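Local coordinates for protein flavoredoxin (Methanosarcina acetivorans, PDB 3BNK) that binds flavin mononucleotide and probably serves as an electron-transfer flavoprotein, at residues F97-K105 against I110-R120. Numbering follows the deposited sequence.
Sequences FEVFYGELK and IKECTLNLECR
Glu98 and Val99 meet Ile110 and Lys111 across a small two-stranded antiparallel hairpin, whose first arm then runs on over strand 115-126 of the main sheet of this FMN-binding, flavin reductase-like domain. Val99 and Ile110 form a non-hydrogen-bonded pair, and beside it Lys111 N gives Glu98 O a nearly straight bond of 2.9 Å. The carboxylate of Glu112, brought back by a bend at chi2 (100°), accepts a hydrogen bond from the backbone amide of Glu98: Glu98 N is 3.1 Å from Glu112 OE1, on its syn side, with a weak second bond to OE2. Ile110 CD1 sits over one face of the Phe97 ring, 4.1 Å from its centroid, a CH-pi contact. The Phe100 ring turns its edge to Asn116, with CZ 3.5 Å from Asn116 OD1 and the ring and amide planes 85° apart, while the Lys111 chain crosses it at a slant, its CG near Phe100 CD2. Asn116 ND2 bonds to Ile110 O, which Cys113 N approaches from the other face, and also to Asn70. Farther along, Glu118, extended with CG opposite the backbone N (chi1 -178°), reaches across to the type I beta turn Gly102-Lys105. Its OE2 receives Leu104 N at 2.8 Å from above the carboxylate plane, and a water links OE2 to Gly102 N; Glu103 N bonds weakly to OE1. Leu104 lies alongside this chain, CD1 3.4 Å from Cys119 O. A leucine in place of Glu118 would probably leave the Leu104 amide without its acceptor and the turn less firmly fixed to the strand. Tyr141 of strand 130-142 holds Glu118 OE1, Ile138 packs against Glu118 and Leu104, Leu31 of strand 28-41 backs Phe97 and Ile110, and Lys4 of the second subunit bonds to Asn116 OD1.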
ATOM      1  N   PHE B  97      -6.980  15.383 -18.340  1.00 28.59           N
ATOM      2  CA  PHE B  97      -7.397  16.034 -17.103  1.00 28.07           C
ATOM      3  C   PHE B  97      -7.025  17.523 -17.126  1.00 28.10           C
ATOM      4  O   PHE B  97      -6.240  17.963 -17.977  1.00 28.26           O
ATOM      5  CB  PHE B  97      -6.714  15.372 -15.896  1.00 27.66           C
ATOM      6  CG  PHE B  97      -6.930  13.875 -15.789  1.00 27.69           C
ATOM      7  CD1 PHE B  97      -5.871  12.991 -15.999  1.00 28.56           C
ATOM      8  CD2 PHE B  97      -8.167  13.352 -15.446  1.00 26.42           C
ATOM      9  CE1 PHE B  97      -6.050  11.597 -15.884  1.00 28.03           C
ATOM     10  CE2 PHE B  97      -8.355  11.969 -15.338  1.00 27.37           C
ATOM     11  CZ  PHE B  97      -7.293  11.095 -15.549  1.00 27.55           C
ATOM     12  N   GLU B  98      -7.606  18.291 -16.205  1.00 27.59           N
ATOM     13  CA  GLU B  98      -7.140  19.642 -15.910  1.00 27.71           C
ATOM     14  C   GLU B  98      -5.923  19.518 -15.001  1.00 26.30           C
ATOM     15  O   GLU B  98      -6.012  18.985 -13.891  1.00 25.57           O
ATOM     16  CB  GLU B  98      -8.221  20.472 -15.207  1.00 27.87           C
ATOM     17  CG  GLU B  98      -9.346  20.997 -16.089  1.00 29.70           C
ATOM     18  CD  GLU B  98     -10.344  21.862 -15.312  1.00 30.44           C
ATOM     19  OE1 GLU B  98     -10.683  22.966 -15.807  1.00 33.54           O
ATOM     20  OE2 GLU B  98     -10.774  21.449 -14.199  1.00 33.35           O
ATOM     21  N   VAL B  99      -4.787  20.013 -15.476  1.00 25.27           N
ATOM     22  CA  VAL B  99      -3.531  19.854 -14.750  1.00 24.10           C
ATOM     23  C   VAL B  99      -3.106  21.139 -14.030  1.00 23.32           C
ATOM     24  O   VAL B  99      -3.148  22.234 -14.598  1.00 23.57           O
ATOM     25  CB  VAL B  99      -2.399  19.318 -15.680  1.00 24.20           C
ATOM     26  CG1 VAL B  99      -1.047  19.294 -14.956  1.00 23.28           C
ATOM     27  CG2 VAL B  99      -2.759  17.928 -16.207  1.00 22.72           C
ATOM     28  N   PHE B 100      -2.711  20.984 -12.772  1.00 22.50           N
ATOM     29  CA  PHE B 100      -2.101  22.066 -12.004  1.00 22.01           C
ATOM     30  C   PHE B 100      -0.757  21.621 -11.419  1.00 21.89           C
ATOM     31  O   PHE B 100      -0.534  20.438 -11.143  1.00 22.24           O
ATOM     32  CB  PHE B 100      -3.064  22.616 -10.926  1.00 21.40           C
ATOM     33  CG  PHE B 100      -3.198  21.745  -9.694  1.00 21.19           C
ATOM     34  CD1 PHE B 100      -2.547  22.095  -8.505  1.00 21.41           C
ATOM     35  CD2 PHE B 100      -3.985  20.591  -9.706  1.00 21.48           C
ATOM     36  CE1 PHE B 100      -2.650  21.301  -7.356  1.00 19.60           C
ATOM     37  CE2 PHE B 100      -4.103  19.797  -8.559  1.00 20.62           C
ATOM     38  CZ  PHE B 100      -3.424  20.159  -7.383  1.00 19.78           C
ATOM     39  N   TYR B 101       0.142  22.583 -11.262  1.00 21.93           N
ATOM     40  CA  TYR B 101       1.437  22.356 -10.659  1.00 21.41           C
ATOM     41  C   TYR B 101       1.500  23.063  -9.317  1.00 21.82           C
ATOM     42  O   TYR B 101       0.624  23.875  -8.984  1.00 21.69           O
ATOM     43  CB  TYR B 101       2.545  22.845 -11.594  1.00 21.35           C
ATOM     44  CG  TYR B 101       2.732  21.973 -12.821  1.00 20.21           C
ATOM     45  CD1 TYR B 101       1.993  22.210 -13.992  1.00 20.46           C
ATOM     46  CD2 TYR B 101       3.634  20.908 -12.812  1.00 17.42           C
ATOM     47  CE1 TYR B 101       2.158  21.405 -15.133  1.00 20.82           C
ATOM     48  CE2 TYR B 101       3.814  20.098 -13.950  1.00 18.38           C
ATOM     49  CZ  TYR B 101       3.069  20.353 -15.104  1.00 20.20           C
ATOM     50  OH  TYR B 101       3.230  19.566 -16.229  1.00 19.72           O
ATOM     51  N   GLY B 102       2.526  22.725  -8.539  1.00 22.49           N
ATOM     52  CA  GLY B 102       2.699  23.279  -7.197  1.00 22.56           C
ATOM     53  C   GLY B 102       4.119  23.741  -6.965  1.00 22.31           C
ATOM     54  O   GLY B 102       4.806  24.137  -7.911  1.00 21.93           O
ATOM     55  N   GLU B 103       4.558  23.646  -5.710  1.00 22.70           N
ATOM     56  CA  GLU B 103       5.841  24.209  -5.245  1.00 23.17           C
ATOM     57  C   GLU B 103       7.075  23.637  -5.952  1.00 22.70           C
ATOM     58  O   GLU B 103       8.079  24.335  -6.131  1.00 22.19           O
ATOM     59  CB  GLU B 103       5.986  24.039  -3.725  1.00 23.28           C
ATOM     60  CG  GLU B 103       4.968  24.825  -2.878  1.00 24.60           C
ATOM     61  CD  GLU B 103       5.003  24.472  -1.380  1.00 25.07           C
ATOM     62  OE1 GLU B 103       5.935  23.771  -0.921  1.00 27.26           O
ATOM     63  OE2 GLU B 103       4.090  24.916  -0.642  1.00 29.26           O
ATOM     64  N   LEU B 104       6.985  22.372  -6.362  1.00 22.28           N
ATOM     65  CA  LEU B 104       8.091  21.703  -7.045  1.00 21.95           C
ATOM     66  C   LEU B 104       8.114  22.024  -8.537  1.00 21.39           C
ATOM     67  O   LEU B 104       9.078  21.701  -9.216  1.00 21.98           O
ATOM     68  CB  LEU B 104       8.036  20.190  -6.823  1.00 21.68           C
ATOM     69  CG  LEU B 104       8.148  19.677  -5.387  1.00 22.07           C
ATOM     70  CD1 LEU B 104       8.117  18.167  -5.378  1.00 19.58           C
ATOM     71  CD2 LEU B 104       9.405  20.197  -4.632  1.00 19.06           C
ATOM     72  N   LYS B 105       7.045  22.646  -9.034  1.00 21.40           N
ATOM     73  CA  LYS B 105       6.990  23.222 -10.396  1.00 21.36           C
ATOM     74  C   LYS B 105       6.833  22.190 -11.519  1.00 20.94           C
ATOM     75  O   LYS B 105       6.352  22.497 -12.607  1.00 21.09           O
ATOM     76  CB  LYS B 105       8.225  24.108 -10.669  1.00 21.77           C
ATOM     77  CG  LYS B 105       8.591  25.081  -9.530  1.00 22.46           C
ATOM     78  CD  LYS B 105       8.171  26.509  -9.814  1.00 24.82           C
ATOM     79  CE  LYS B 105       6.691  26.778  -9.572  1.00 26.57           C
ATOM     80  NZ  LYS B 105       6.222  28.076 -10.235  1.00 27.33           N
ATOM     81  N   ILE B 110      -3.599  16.484 -10.727  1.00 19.04           N
ATOM     82  CA  ILE B 110      -4.913  16.413 -11.383  1.00 19.23           C
ATOM     83  C   ILE B 110      -5.980  17.146 -10.572  1.00 19.50           C
ATOM     84  O   ILE B 110      -6.284  16.766  -9.437  1.00 19.71           O
ATOM     85  CB  ILE B 110      -5.369  14.953 -11.611  1.00 18.99           C
ATOM     86  CG1 ILE B 110      -4.369  14.199 -12.496  1.00 18.49           C
ATOM     87  CG2 ILE B 110      -6.783  14.918 -12.252  1.00 17.62           C
ATOM     88  CD1 ILE B 110      -4.571  12.698 -12.511  1.00 17.28           C
ATOM     89  N   LYS B 111      -6.562  18.179 -11.168  1.00 20.14           N
ATOM     90  CA  LYS B 111      -7.516  19.035 -10.459  1.00 21.20           C
ATOM     91  C   LYS B 111      -8.728  18.262  -9.938  1.00 20.98           C
ATOM     92  O   LYS B 111      -9.218  18.528  -8.843  1.00 21.00           O
ATOM     93  CB  LYS B 111      -7.969  20.195 -11.358  1.00 21.39           C
ATOM     94  CG  LYS B 111      -6.949  21.298 -11.461  1.00 24.36           C
ATOM     95  CD  LYS B 111      -7.290  22.308 -12.547  1.00 27.62           C
ATOM     96  CE  LYS B 111      -6.272  23.438 -12.592  1.00 28.16           C
ATOM     97  NZ  LYS B 111      -6.653  24.467 -13.612  1.00 29.31           N
ATOM     98  N   GLU B 112      -9.187  17.296 -10.734  1.00 20.97           N
ATOM     99  CA  GLU B 112     -10.413  16.565 -10.445  1.00 21.32           C
ATOM    100  C   GLU B 112     -10.244  15.527  -9.312  1.00 20.82           C
ATOM    101  O   GLU B 112     -11.215  15.171  -8.639  1.00 20.80           O
ATOM    102  CB  GLU B 112     -10.966  15.949 -11.735  1.00 21.56           C
ATOM    103  CG  GLU B 112     -11.217  16.997 -12.870  1.00 23.78           C
ATOM    104  CD  GLU B 112     -10.116  17.081 -13.971  1.00 24.47           C
ATOM    105  OE1 GLU B 112      -8.921  17.209 -13.668  1.00 23.51           O
ATOM    106  OE2 GLU B 112     -10.466  17.057 -15.169  1.00 27.71           O
ATOM    107  N   CYS B 113      -9.009  15.076  -9.092  1.00 19.72           N
ATOM    108  CA  CYS B 113      -8.702  14.136  -8.006  1.00 19.25           C
ATOM    109  C   CYS B 113      -8.942  14.744  -6.612  1.00 18.90           C
ATOM    110  O   CYS B 113      -8.768  15.944  -6.400  1.00 18.87           O
ATOM    111  CB  CYS B 113      -7.280  13.567  -8.146  1.00 18.62           C
ATOM    112  SG  CYS B 113      -7.148  12.300  -9.458  1.00 17.29           S
ATOM    113  N   THR B 114      -9.341  13.903  -5.665  1.00 18.37           N
ATOM    114  CA  THR B 114      -9.775  14.386  -4.368  1.00 18.18           C
ATOM    115  C   THR B 114      -8.625  14.790  -3.455  1.00 18.23           C
ATOM    116  O   THR B 114      -8.823  15.541  -2.486  1.00 18.90           O
ATOM    117  CB  THR B 114     -10.668  13.353  -3.660  1.00 18.15           C
ATOM    118  OG1 THR B 114      -9.874  12.237  -3.223  1.00 16.62           O
ATOM    119  CG2 THR B 114     -11.790  12.893  -4.607  1.00 16.96           C
ATOM    120  N   LEU B 115      -7.438  14.274  -3.765  1.00 17.66           N
ATOM    121  CA  LEU B 115      -6.236  14.472  -2.958  1.00 17.15           C
ATOM    122  C   LEU B 115      -5.017  14.312  -3.861  1.00 16.72           C
ATOM    123  O   LEU B 115      -4.931  13.356  -4.647  1.00 15.96           O
ATOM    124  CB  LEU B 115      -6.189  13.466  -1.788  1.00 17.32           C
ATOM    125  CG  LEU B 115      -4.954  13.385  -0.867  1.00 17.42           C
ATOM    126  CD1 LEU B 115      -4.797  14.616   0.078  1.00 17.82           C
ATOM    127  CD2 LEU B 115      -4.990  12.116  -0.053  1.00 17.08           C
ATOM    128  N   ASN B 116      -4.091  15.264  -3.752  1.00 16.24           N
ATOM    129  CA  ASN B 116      -2.839  15.252  -4.528  1.00 16.28           C
ATOM    130  C   ASN B 116      -1.622  15.419  -3.627  1.00 16.27           C
ATOM    131  O   ASN B 116      -1.540  16.380  -2.862  1.00 16.31           O
ATOM    132  CB  ASN B 116      -2.822  16.362  -5.598  1.00 15.94           C
ATOM    133  CG  ASN B 116      -4.188  16.638  -6.190  1.00 15.92           C
ATOM    134  OD1 ASN B 116      -4.943  17.471  -5.675  1.00 16.88           O
ATOM    135  ND2 ASN B 116      -4.503  15.968  -7.298  1.00 14.60           N
ATOM    136  N   LEU B 117      -0.698  14.465  -3.713  1.00 16.73           N
ATOM    137  CA  LEU B 117       0.549  14.509  -2.961  1.00 17.04           C
ATOM    138  C   LEU B 117       1.702  14.817  -3.908  1.00 17.07           C
ATOM    139  O   LEU B 117       1.993  14.041  -4.808  1.00 16.53           O
ATOM    140  CB  LEU B 117       0.788  13.193  -2.200  1.00 17.36           C
ATOM    141  CG  LEU B 117      -0.379  12.600  -1.394  1.00 17.93           C
ATOM    142  CD1 LEU B 117       0.029  11.311  -0.670  1.00 17.22           C
ATOM    143  CD2 LEU B 117      -1.028  13.616  -0.394  1.00 16.92           C
ATOM    144  N   GLU B 118       2.336  15.968  -3.698  1.00 17.27           N
ATOM    145  CA  GLU B 118       3.417  16.455  -4.542  1.00 17.52           C
ATOM    146  C   GLU B 118       4.742  16.024  -3.911  1.00 17.87           C
ATOM    147  O   GLU B 118       5.041  16.399  -2.783  1.00 18.14           O
ATOM    148  CB  GLU B 118       3.310  17.980  -4.678  1.00 16.92           C
ATOM    149  CG  GLU B 118       4.341  18.652  -5.581  1.00 17.61           C
ATOM    150  CD  GLU B 118       4.206  20.186  -5.590  1.00 17.25           C
ATOM    151  OE1 GLU B 118       3.623  20.754  -4.635  1.00 15.47           O
ATOM    152  OE2 GLU B 118       4.686  20.816  -6.559  1.00 16.86           O
ATOM    153  N   CYS B 119       5.527  15.224  -4.635  1.00 17.85           N
ATOM    154  CA  CYS B 119       6.647  14.523  -4.006  1.00 17.95           C
ATOM    155  C   CYS B 119       8.003  14.791  -4.625  1.00 18.55           C
ATOM    156  O   CYS B 119       8.148  14.843  -5.852  1.00 18.49           O
ATOM    157  CB  CYS B 119       6.392  13.009  -3.950  1.00 17.10           C
ATOM    158  SG  CYS B 119       4.800  12.593  -3.213  1.00 16.48           S
ATOM    159  N   ARG B 120       8.994  14.956  -3.753  1.00 18.94           N
ATOM    160  CA  ARG B 120      10.363  15.148  -4.204  1.00 19.92           C
ATOM    161  C   ARG B 120      11.163  13.874  -4.064  1.00 19.34           C
ATOM    162  O   ARG B 120      11.266  13.323  -2.976  1.00 19.88           O
ATOM    163  CB  ARG B 120      11.048  16.276  -3.437  1.00 20.09           C
ATOM    164  CG  ARG B 120      12.184  16.865  -4.249  1.00 21.80           C
ATOM    165  CD  ARG B 120      13.424  17.068  -3.456  1.00 23.83           C
ATOM    166  NE  ARG B 120      13.320  18.152  -2.492  1.00 26.69           N
ATOM    167  CZ  ARG B 120      13.450  17.991  -1.181  1.00 27.27           C
ATOM    168  NH1 ARG B 120      13.682  16.780  -0.669  1.00 28.87           N
ATOM    169  NH2 ARG B 120      13.347  19.036  -0.380  1.00 26.02           N
TER
HETATM  170  O   HOH W   1       4.243  20.502  -9.075  1.00 16.38           O